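Immune protein (Enterobacter cloacae, PDB 6D7Y) probably acts as the immunity partner of a contact-dependent growth inhibition system, binding the toxic C-terminal tip of a CdiA protein and so protecting the cell that makes it. Local coordinates at residues F5-G11 against F128-G134; F56-D62 against L88-V94; L63-M69 against V83-K89. All blocks are in the same frame, centred on the assembly; numbering follows the deposited sequence.

Contact 1: F5-G11 against F128-G134; sequences FEVIFEG and FENFYGG
I8 and Y132 face each other as a hydrogen-bonded pair of two strands, 5-10 and 130-134, paired antiparallel, with a classic beta bulge where E129 and N130 both lie opposite E10. CB of I8 sits over one face of the Y132 ring, 4.2 Å from its centroid, a CH-pi contact that suits a branched aliphatic residue beside a flat ring. The ring comes back over the neighbouring strand because Y132 CG lies between its backbone N and carbonyl carbon (chi1 47°). Next along this face, the extended side chain of E10 runs beside N130, and N130 ND2 donates to E10 OE1 at 3.1 Å; the carboxylate stands nearly upright to the Y132 ring, at its edge.

On the opposite face, F9 turns its edge to the face of F128, with ring centroids 4.8 Å apart and planes at 71°. G133, with no side chain, lets its strand come within 4.1 Å of V7, CA to CA, and V7 CG1 lies 4.0 Å from G133 CA.

Farther out, N148 ND2 bonds to N130 OD1, fixing which way the amide is turned, while R144 makes a cation-pi contact with Y132. Helix 105-126 covers the face bearing V7 and F131. At the bulge, E129 N donates to G11 O at 3.1 Å, from above the carbonyl plane.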
loop_
_atom_site.group_PDB
_atom_site.type_symbol
_atom_site.label_atom_id
_atom_site.label_comp_id
_atom_site.label_asym_id
_atom_site.label_seq_id
_atom_site.Cartn_x
_atom_site.Cartn_y
_atom_site.Cartn_z
ATOM N N PHE B 5 -0.192 -10.821 4.609
ATOM C CA PHE B 5 -1.064 -10.480 3.486
ATOM C C PHE B 5 -0.690 -9.121 2.939
ATOM O O PHE B 5 0.006 -8.347 3.590
ATOM C CB PHE B 5 -2.532 -10.508 3.886
ATOM C CG PHE B 5 -3.024 -11.875 4.281
ATOM C CD1 PHE B 5 -3.510 -12.757 3.342
ATOM C CD2 PHE B 5 -2.949 -12.289 5.596
ATOM C CE1 PHE B 5 -3.921 -14.040 3.683
ATOM C CE2 PHE B 5 -3.382 -13.563 5.949
ATOM C CZ PHE B 5 -3.869 -14.437 5.005
ATOM N N GLU B 6 -1.114 -8.825 1.713
ATOM C CA GLU B 6 -0.821 -7.523 1.197
ATOM C C GLU B 6 -1.816 -7.076 0.132
ATOM O O GLU B 6 -2.481 -7.893 -0.489
ATOM C CB GLU B 6 0.626 -7.401 0.664
ATOM C CG GLU B 6 0.879 -7.989 -0.682
ATOM C CD GLU B 6 2.335 -7.881 -1.176
ATOM O OE1 GLU B 6 3.122 -6.987 -0.764
ATOM O OE2 GLU B 6 2.685 -8.722 -2.021
ATOM N N VAL B 7 -1.951 -5.765 0.019
ATOM C CA VAL B 7 -2.764 -5.147 -1.027
ATOM C C VAL B 7 -1.818 -4.208 -1.757
ATOM O O VAL B 7 -0.930 -3.597 -1.153
ATOM C CB VAL B 7 -4.041 -4.431 -0.538
ATOM C CG1 VAL B 7 -4.979 -5.413 0.139
ATOM C CG2 VAL B 7 -3.719 -3.257 0.371
ATOM N N ILE B 8 -2.025 -4.083 -3.070
ATOM C CA ILE B 8 -1.162 -3.290 -3.906
ATOM C C ILE B 8 -1.918 -2.354 -4.845
ATOM O O ILE B 8 -2.916 -2.769 -5.464
ATOM C CB ILE B 8 -0.363 -4.218 -4.881
ATOM C CG1 ILE B 8 0.446 -5.307 -4.151
ATOM C CG2 ILE B 8 0.568 -3.409 -5.779
ATOM C CD1 ILE B 8 1.586 -4.824 -3.349
ATOM N N PHE B 9 -1.446 -1.102 -4.916
ATOM C CA PHE B 9 -1.934 -0.119 -5.906
ATOM C C PHE B 9 -0.814 -0.206 -6.955
ATOM O O PHE B 9 0.303 0.266 -6.717
ATOM C CB PHE B 9 -1.990 1.297 -5.360
ATOM C CG PHE B 9 -2.945 1.513 -4.212
ATOM C CD1 PHE B 9 -2.513 1.376 -2.899
ATOM C CD2 PHE B 9 -4.254 1.937 -4.439
ATOM C CE1 PHE B 9 -3.375 1.625 -1.838
ATOM C CE2 PHE B 9 -5.124 2.182 -3.382
ATOM C CZ PHE B 9 -4.675 2.030 -2.075
ATOM N N GLU B 10 -1.091 -0.825 -8.106
ATOM C CA GLU B 10 -0.072 -1.027 -9.136
ATOM C C GLU B 10 -0.133 0.039 -10.219
ATOM O O GLU B 10 -1.208 0.330 -10.719
ATOM C CB GLU B 10 -0.263 -2.372 -9.798
ATOM C CG GLU B 10 0.849 -2.740 -10.766
ATOM C CD GLU B 10 0.575 -4.033 -11.493
ATOM O OE1 GLU B 10 -0.546 -4.196 -11.979
ATOM O OE2 GLU B 10 1.490 -4.878 -11.595
ATOM N N GLY B 11 1.030 0.587 -10.578
ATOM C CA GLY B 11 1.125 1.617 -11.625
ATOM C C GLY B 11 0.392 2.890 -11.256
ATOM O O GLY B 11 -0.515 3.325 -11.949
ATOM N N PHE B 128 -4.632 4.731 -10.554
ATOM C CA PHE B 128 -3.666 3.629 -10.543
ATOM C C PHE B 128 -4.171 2.575 -11.531
ATOM O O PHE B 128 -5.382 2.401 -11.677
ATOM C CB PHE B 128 -3.417 3.094 -9.124
ATOM C CG PHE B 128 -4.632 3.082 -8.238
ATOM C CD1 PHE B 128 -5.556 2.035 -8.286
ATOM C CD2 PHE B 128 -4.827 4.103 -7.306
ATOM C CE1 PHE B 128 -6.657 2.019 -7.434
ATOM C CE2 PHE B 128 -5.929 4.102 -6.467
ATOM C CZ PHE B 128 -6.841 3.053 -6.520
ATOM N N GLU B 129 -3.258 1.898 -12.231
ATOM C CA GLU B 129 -3.645 0.907 -13.269
ATOM C C GLU B 129 -4.436 -0.308 -12.759
ATOM O O GLU B 129 -5.409 -0.719 -13.375
ATOM C CB GLU B 129 -2.417 0.434 -14.057
ATOM C CG GLU B 129 -1.707 1.554 -14.808
ATOM C CD GLU B 129 -0.553 1.064 -15.681
ATOM O OE1 GLU B 129 0.112 1.920 -16.305
ATOM O OE2 GLU B 129 -0.309 -0.168 -15.748
ATOM N N ASN B 130 -4.003 -0.897 -11.648
ATOM C CA ASN B 130 -4.697 -2.042 -11.081
ATOM C C ASN B 130 -4.549 -2.008 -9.582
ATOM O O ASN B 130 -3.666 -1.327 -9.068
ATOM C CB ASN B 130 -4.056 -3.357 -11.539
ATOM C CG ASN B 130 -4.236 -3.627 -13.002
ATOM O OD1 ASN B 130 -5.356 -3.736 -13.498
ATOM N ND2 ASN B 130 -3.129 -3.801 -13.696
ATOM N N PHE B 131 -5.448 -2.712 -8.912
ATOM C CA PHE B 131 -5.390 -2.874 -7.446
ATOM C C PHE B 131 -5.734 -4.337 -7.168
ATOM O O PHE B 131 -6.580 -4.924 -7.850
ATOM C CB PHE B 131 -6.252 -1.853 -6.700
ATOM C CG PHE B 131 -7.703 -1.839 -7.073
ATOM C CD1 PHE B 131 -8.141 -1.148 -8.204
ATOM C CD2 PHE B 131 -8.661 -2.431 -6.264
ATOM C CE1 PHE B 131 -9.490 -1.104 -8.534
ATOM C CE2 PHE B 131 -10.009 -2.389 -6.596
ATOM C CZ PHE B 131 -10.423 -1.730 -7.735
ATOM N N TYR B 132 -5.075 -4.956 -6.193
ATOM C CA TYR B 132 -5.320 -6.365 -5.915
ATOM C C TYR B 132 -4.814 -6.671 -4.553
ATOM O O TYR B 132 -4.082 -5.863 -3.986
ATOM C CB TYR B 132 -4.697 -7.308 -6.971
ATOM C CG TYR B 132 -3.257 -7.028 -7.370
ATOM C CD1 TYR B 132 -2.198 -7.567 -6.663
ATOM C CD2 TYR B 132 -2.961 -6.220 -8.466
ATOM C CE1 TYR B 132 -0.888 -7.326 -7.032
ATOM C CE2 TYR B 132 -1.649 -5.977 -8.854
ATOM C CZ TYR B 132 -0.614 -6.520 -8.115
ATOM O OH TYR B 132 0.698 -6.291 -8.460
ATOM N N GLY B 133 -5.251 -7.808 -4.029
ATOM C CA GLY B 133 -4.870 -8.214 -2.685
ATOM C C GLY B 133 -4.811 -9.715 -2.563
ATOM O O GLY B 133 -5.590 -10.439 -3.178
ATOM N N GLY B 134 -3.901 -10.188 -1.716
ATOM C CA GLY B 134 -3.746 -11.605 -1.547
ATOM C C GLY B 134 -2.735 -11.986 -0.496
ATOM O O GLY B 134 -2.181 -11.113 0.203
#

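Contact 2: F56-D62 against L88-V94; sequences FLGFNGD and LKYEGGV
This is a surface contact in which the C-terminal end of helix 50-58 and the loop after it pack mainly on K89 near the end of strand 78-90, just before the type I beta turn Y90-G93, with V94 beyond the turn; this tight turn joins two inner strands of the antiparallel sheet. K89 makes most of the contact. Its chain, extended beyond CG, carries NZ to the end of the helix, where it donates to F59 O at 2.7 Å and L57 O at 3.2 Å. The two carbonyls are met differently: F59 O in its plane, L57 O from above. A long cationic side chain suits this spot, since the carbonyl of L57 near the helix end and that of F59 just beyond it would probably favour a positive charge.

F56 and K89 slide past each other in opposite directions; F56 CZ lies 3.8 Å from K89 CB, so the aliphatic part of K89 has an apolar neighbour. L57 crosses V94 at about a right angle, CD2 to CG2 at 4.1 Å, and L17 of helix 17-25 touches F56, L57 and V94 alike. G61 has a positive phi (126°), a conformation glycine takes up readily. At the solvent side, one water ties D62 to the turn, giving a proton to D62 OD2 and accepting one from E91 N at 2.7 Å.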
loop_
_atom_site.group_PDB
_atom_site.type_symbol
_atom_site.label_atom_id
_atom_site.label_comp_id
_atom_site.label_asym_id
_atom_site.label_seq_id
_atom_site.Cartn_x
_atom_site.Cartn_y
_atom_site.Cartn_z
ATOM N N PHE B 56 12.050 11.533 -4.583
ATOM C CA PHE B 56 11.884 10.098 -4.844
ATOM C C PHE B 56 11.695 9.862 -6.347
ATOM O O PHE B 56 12.371 9.021 -6.936
ATOM C CB PHE B 56 10.702 9.555 -4.027
ATOM C CG PHE B 56 10.295 8.150 -4.380
ATOM C CD1 PHE B 56 10.994 7.059 -3.878
ATOM C CD2 PHE B 56 9.195 7.921 -5.192
ATOM C CE1 PHE B 56 10.615 5.758 -4.197
ATOM C CE2 PHE B 56 8.810 6.626 -5.517
ATOM C CZ PHE B 56 9.523 5.543 -5.022
ATOM N N LEU B 57 10.811 10.648 -6.960
ATOM C CA LEU B 57 10.516 10.522 -8.390
ATOM C C LEU B 57 11.644 10.977 -9.304
ATOM O O LEU B 57 11.782 10.465 -10.409
ATOM C CB LEU B 57 9.240 11.272 -8.739
ATOM C CG LEU B 57 7.991 10.719 -8.063
ATOM C CD1 LEU B 57 6.819 11.650 -8.297
ATOM C CD2 LEU B 57 7.677 9.291 -8.516
ATOM N N GLY B 58 12.444 11.932 -8.848
ATOM C CA GLY B 58 13.557 12.437 -9.650
ATOM C C GLY B 58 14.823 11.608 -9.534
ATOM O O GLY B 58 15.789 11.867 -10.246
ATOM N N PHE B 59 14.823 10.606 -8.652
ATOM C CA PHE B 59 16.016 9.782 -8.450
ATOM C C PHE B 59 16.388 8.983 -9.697
ATOM O O PHE B 59 15.549 8.298 -10.279
ATOM C CB PHE B 59 15.833 8.837 -7.257
ATOM C CG PHE B 59 17.097 8.123 -6.849
ATOM C CD1 PHE B 59 18.038 8.761 -6.033
ATOM C CD2 PHE B 59 17.345 6.820 -7.257
ATOM C CE1 PHE B 59 19.202 8.109 -5.648
ATOM C CE2 PHE B 59 18.506 6.164 -6.872
ATOM C CZ PHE B 59 19.437 6.810 -6.068
ATOM N N ASN B 60 17.658 9.069 -10.080
ATOM C CA ASN B 60 18.170 8.370 -11.250
ATOM C C ASN B 60 18.389 6.885 -10.913
ATOM O O ASN B 60 19.447 6.508 -10.398
ATOM C CB ASN B 60 19.478 9.041 -11.707
ATOM C CG ASN B 60 20.025 8.466 -13.000
ATOM O OD1 ASN B 60 19.286 7.926 -13.821
ATOM N ND2 ASN B 60 21.328 8.612 -13.203
ATOM N N GLY B 61 17.368 6.059 -11.178
ATOM C CA GLY B 61 17.419 4.606 -10.920
ATOM C C GLY B 61 16.268 4.088 -10.056
ATOM O O GLY B 61 15.469 4.865 -9.555
ATOM N N ASP B 62 16.190 2.767 -9.897
ATOM C CA ASP B 62 15.135 2.128 -9.082
ATOM C C ASP B 62 15.336 2.496 -7.618
ATOM O O ASP B 62 16.475 2.522 -7.133
ATOM C CB ASP B 62 15.176 0.618 -9.243
ATOM C CG ASP B 62 14.978 0.185 -10.677
ATOM O OD1 ASP B 62 14.524 1.004 -11.485
ATOM O OD2 ASP B 62 15.274 -0.982 -10.988
ATOM N N LEU B 88 7.612 1.950 -4.287
ATOM C CA LEU B 88 8.744 1.563 -5.105
ATOM C C LEU B 88 8.642 2.062 -6.515
ATOM O O LEU B 88 7.568 2.045 -7.079
ATOM C CB LEU B 88 8.895 0.033 -5.095
ATOM C CG LEU B 88 7.751 -0.905 -5.472
ATOM C CD1 LEU B 88 7.531 -1.028 -6.959
ATOM C CD2 LEU B 88 8.047 -2.314 -4.980
ATOM N N LYS B 89 9.758 2.528 -7.067
ATOM C CA LYS B 89 9.750 2.970 -8.459
ATOM C C LYS B 89 10.721 2.038 -9.189
ATOM O O LYS B 89 11.818 1.755 -8.701
ATOM C CB LYS B 89 10.073 4.472 -8.660
ATOM C CG LYS B 89 11.520 4.842 -8.931
ATOM C CD LYS B 89 11.613 6.219 -9.577
ATOM C CE LYS B 89 12.994 6.437 -10.163
ATOM N NZ LYS B 89 13.036 7.612 -11.065
ATOM N N TYR B 90 10.281 1.554 -10.346
ATOM C CA TYR B 90 11.024 0.613 -11.183
ATOM C C TYR B 90 10.802 1.018 -12.637
ATOM O O TYR B 90 10.029 1.942 -12.904
ATOM C CB TYR B 90 10.532 -0.827 -10.939
ATOM C CG TYR B 90 9.048 -0.990 -11.117
ATOM C CD1 TYR B 90 8.184 -0.582 -10.121
ATOM C CD2 TYR B 90 8.497 -1.577 -12.272
ATOM C CE1 TYR B 90 6.810 -0.710 -10.250
ATOM C CE2 TYR B 90 7.115 -1.718 -12.417
ATOM C CZ TYR B 90 6.276 -1.267 -11.394
ATOM O OH TYR B 90 4.900 -1.367 -11.469
ATOM N N GLU B 91 11.443 0.308 -13.568
ATOM C CA GLU B 91 11.342 0.641 -15.008
ATOM C C GLU B 91 9.899 0.823 -15.513
ATOM O O GLU B 91 9.630 1.709 -16.325
ATOM C CB GLU B 91 12.080 -0.403 -15.865
ATOM C CG GLU B 91 12.180 -0.044 -17.352
ATOM C CD GLU B 91 12.993 -1.043 -18.163
ATOM O OE1 GLU B 91 13.473 -2.046 -17.587
ATOM O OE2 GLU B 91 13.145 -0.825 -19.384
ATOM N N GLY B 92 8.991 -0.026 -15.053
ATOM C CA GLY B 92 7.586 0.072 -15.461
ATOM C C GLY B 92 6.715 1.122 -14.778
ATOM O O GLY B 92 5.597 1.366 -15.228
ATOM N N GLY B 93 7.196 1.735 -13.692
ATOM C CA GLY B 93 6.405 2.753 -12.994
ATOM C C GLY B 93 6.562 2.753 -11.482
ATOM O O GLY B 93 7.642 2.464 -10.969
ATOM N N VAL B 94 5.465 3.045 -10.777
ATOM C CA VAL B 94 5.443 3.128 -9.320
ATOM C C VAL B 94 4.276 2.333 -8.705
ATOM O O VAL B 94 3.150 2.383 -9.194
ATOM C CB VAL B 94 5.333 4.599 -8.864
ATOM C CG1 VAL B 94 5.213 4.703 -7.343
ATOM C CG2 VAL B 94 6.534 5.393 -9.355
HETATM O O HOH W 1 13.212 -1.754 -13.204
#

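Contact 3: L63-M69 against V83-K89; sequences LYFGVSM and VLLRVLK
V83 begins the pairing by bonding both ways with M69, a selenomethionine here: M69 N donates to V83 O at 2.7 Å, and V83 N to M69 O. L84 follows on the face shared with Y64, R86 and L88, its CD1 near V67 O. L85 turns to the buried face and lies side by side with V67, L85 CD2 to V67 CG1 at 3.5 Å. Two branched apolar side chains thus pack alongside each other.

R86, back on the partly exposed face, crosses Y64 at about a right angle: its CB meets the ring edge, 3.8 Å from Y64 CE1, while Y64 CD1 lies over the guanidinium. A water joins their polar ends, accepting from R86 NE at 2.6 Å and hydrogen-bonded to Y64 OH. G66, which pairs with R86, has no side chain, and the Y64 ring lies over its N.

V87 puts CB over one face of F65, 3.9 Å from the ring centroid, a CH-pi contact; F56 of helix 50-58 packs against both. L88 lies opposite Y64, and its CA approaches L63 O. At K89 the backbone closes the ladder, N to L63 O at 2.9 Å. The face of F65, V67, L85 and V87 is largely apolar, and helix 50-58 covers part of it. The alternation of hydrogen-bonded and non-hydrogen-bonded pairs is that of antiparallel strands, here the two arms of the beta hairpin 63-75 and 78-90.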
loop_
_atom_site.group_PDB
_atom_site.type_symbol
_atom_site.label_atom_id
_atom_site.label_comp_id
_atom_site.label_asym_id
_atom_site.label_seq_id
_atom_site.Cartn_x
_atom_site.Cartn_y
_atom_site.Cartn_z
ATOM N N LEU B 63 14.236 2.776 -6.921
ATOM C CA LEU B 63 14.290 3.226 -5.534
ATOM C C LEU B 63 13.087 2.746 -4.741
ATOM O O LEU B 63 11.993 2.653 -5.255
ATOM C CB LEU B 63 14.308 4.766 -5.529
ATOM C CG LEU B 63 14.324 5.589 -4.240
ATOM C CD1 LEU B 63 15.556 5.284 -3.403
ATOM C CD2 LEU B 63 14.295 7.079 -4.585
ATOM N N TYR B 64 13.316 2.471 -3.465
ATOM C CA TYR B 64 12.280 2.037 -2.548
ATOM C C TYR B 64 12.380 2.782 -1.255
ATOM O O TYR B 64 13.461 3.161 -0.850
ATOM C CB TYR B 64 12.488 0.548 -2.189
ATOM C CG TYR B 64 11.847 0.100 -0.867
ATOM C CD1 TYR B 64 10.517 -0.297 -0.817
ATOM C CD2 TYR B 64 12.581 0.068 0.321
ATOM C CE1 TYR B 64 9.929 -0.697 0.374
ATOM C CE2 TYR B 64 11.999 -0.338 1.526
ATOM C CZ TYR B 64 10.672 -0.722 1.540
ATOM O OH TYR B 64 10.057 -1.139 2.694
ATOM N N PHE B 65 11.233 3.003 -0.634
ATOM C CA PHE B 65 11.207 3.479 0.739
ATOM C C PHE B 65 9.980 2.859 1.379
ATOM O O PHE B 65 9.000 2.532 0.706
ATOM C CB PHE B 65 11.294 5.006 0.905
ATOM C CG PHE B 65 10.065 5.767 0.505
ATOM C CD1 PHE B 65 9.095 6.077 1.445
ATOM C CD2 PHE B 65 9.919 6.242 -0.780
ATOM C CE1 PHE B 65 7.982 6.816 1.099
ATOM C CE2 PHE B 65 8.800 6.971 -1.147
ATOM C CZ PHE B 65 7.826 7.257 -0.203
ATOM N N GLY B 66 10.069 2.635 2.676
ATOM C CA GLY B 66 8.981 2.051 3.406
ATOM C C GLY B 66 8.814 2.758 4.716
ATOM O O GLY B 66 9.721 3.465 5.187
ATOM N N VAL B 67 7.648 2.569 5.301
ATOM C CA VAL B 67 7.320 3.192 6.552
ATOM C C VAL B 67 6.325 2.318 7.280
ATOM O O VAL B 67 5.476 1.685 6.656
ATOM C CB VAL B 67 6.766 4.627 6.315
ATOM C CG1 VAL B 67 5.554 4.619 5.423
ATOM C CG2 VAL B 67 6.431 5.317 7.615
ATOM N N SER B 68 6.470 2.226 8.598
ATOM C CA SER B 68 5.527 1.475 9.400
ATOM C C SER B 68 4.412 2.427 9.784
ATOM O O SER B 68 4.655 3.602 10.094
ATOM C CB SER B 68 6.187 0.864 10.646
ATOM O OG SER B 68 7.118 -0.123 10.261
HETATM N N MSE B 69 3.198 1.910 9.776
HETATM C CA MSE B 69 2.025 2.690 10.080
HETATM C C MSE B 69 1.348 1.977 11.198
HETATM O O MSE B 69 1.311 0.753 11.210
HETATM C CB MSE B 69 1.202 2.714 8.777
HETATM C CG MSE B 69 -0.126 3.443 8.886
HETATM SE SE MSE B 69 -0.930 3.880 7.114
HETATM C CE MSE B 69 0.530 5.050 6.491
ATOM N N VAL B 83 0.941 -1.855 9.918
ATOM C CA VAL B 83 1.064 -2.083 8.477
ATOM C C VAL B 83 2.395 -1.536 7.971
ATOM O O VAL B 83 2.881 -0.479 8.463
ATOM C CB VAL B 83 -0.077 -1.357 7.743
ATOM C CG1 VAL B 83 0.072 -1.451 6.222
ATOM C CG2 VAL B 83 -1.419 -1.893 8.209
ATOM N N LEU B 84 3.011 -2.272 7.047
ATOM C CA LEU B 84 4.240 -1.834 6.390
ATOM C C LEU B 84 3.812 -1.244 5.038
ATOM O O LEU B 84 3.262 -1.959 4.244
ATOM C CB LEU B 84 5.178 -3.009 6.129
ATOM C CG LEU B 84 6.464 -2.730 5.327
ATOM C CD1 LEU B 84 7.363 -1.709 6.008
ATOM C CD2 LEU B 84 7.229 -4.024 5.068
ATOM N N LEU B 85 4.062 0.045 4.823
ATOM C CA LEU B 85 3.729 0.727 3.578
ATOM C C LEU B 85 4.980 0.715 2.746
ATOM O O LEU B 85 6.051 1.146 3.231
ATOM C CB LEU B 85 3.338 2.156 3.862
ATOM C CG LEU B 85 2.997 3.058 2.677
ATOM C CD1 LEU B 85 1.736 2.569 2.022
ATOM C CD2 LEU B 85 2.846 4.488 3.161
ATOM N N ARG B 86 4.865 0.263 1.491
ATOM C CA ARG B 86 6.005 0.172 0.596
ATOM C C ARG B 86 5.735 1.026 -0.640
ATOM O O ARG B 86 4.649 0.952 -1.201
ATOM C CB ARG B 86 6.206 -1.273 0.149
ATOM C CG ARG B 86 6.405 -2.237 1.285
ATOM C CD ARG B 86 6.630 -3.678 0.853
ATOM N NE ARG B 86 7.979 -3.958 0.336
ATOM C CZ ARG B 86 8.313 -4.317 -0.911
ATOM N NH1 ARG B 86 7.416 -4.512 -1.877
ATOM N NH2 ARG B 86 9.595 -4.533 -1.185
ATOM N N VAL B 87 6.715 1.837 -1.026
ATOM C CA VAL B 87 6.594 2.680 -2.207
ATOM C C VAL B 87 7.812 2.352 -3.034
ATOM O O VAL B 87 8.935 2.476 -2.559
ATOM C CB VAL B 87 6.560 4.161 -1.839
ATOM C CG1 VAL B 87 6.280 4.998 -3.089
ATOM C CG2 VAL B 87 5.515 4.423 -0.759
ATOM N N LEU B 88 7.612 1.950 -4.287
ATOM C CA LEU B 88 8.744 1.563 -5.105
ATOM C C LEU B 88 8.642 2.062 -6.515
ATOM O O LEU B 88 7.568 2.045 -7.079
ATOM C CB LEU B 88 8.895 0.033 -5.095
ATOM C CG LEU B 88 7.751 -0.905 -5.472
ATOM C CD1 LEU B 88 7.531 -1.028 -6.959
ATOM C CD2 LEU B 88 8.047 -2.314 -4.980
ATOM N N LYS B 89 9.758 2.528 -7.067
ATOM C CA LYS B 89 9.750 2.970 -8.459
ATOM C C LYS B 89 10.721 2.038 -9.189
ATOM O O LYS B 89 11.818 1.755 -8.701
ATOM C CB LYS B 89 10.073 4.472 -8.660
ATOM C CG LYS B 89 11.520 4.842 -8.931
ATOM C CD LYS B 89 11.613 6.219 -9.577
ATOM C CE LYS B 89 12.994 6.437 -10.163
ATOM N NZ LYS B 89 13.036 7.612 -11.065
HETATM O O HOH W 2 9.636 -3.780 2.387
#

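All three contacts belong to one antiparallel sheet, and along the chain they are nested: contact 3 lies inside the loop closed by contact 2, which lies inside that closed by contact 1. Contacts 2 and 3 have centres about 13 Å apart, share L88 and K89 on strand 78-90, and touch where F56 of helix 50-58 packs on L63, F65 and V87. Contact 1 is about 17 Å from contact 2 and 14 Å from contact 3, centre to centre, and touches neither; strand 93-102 lies between strands 78-90 and 3-10. Strand 3-10, near the N-terminus, pairs directly with the late strand 130-135, so that contact 1 closes the chain around the other two.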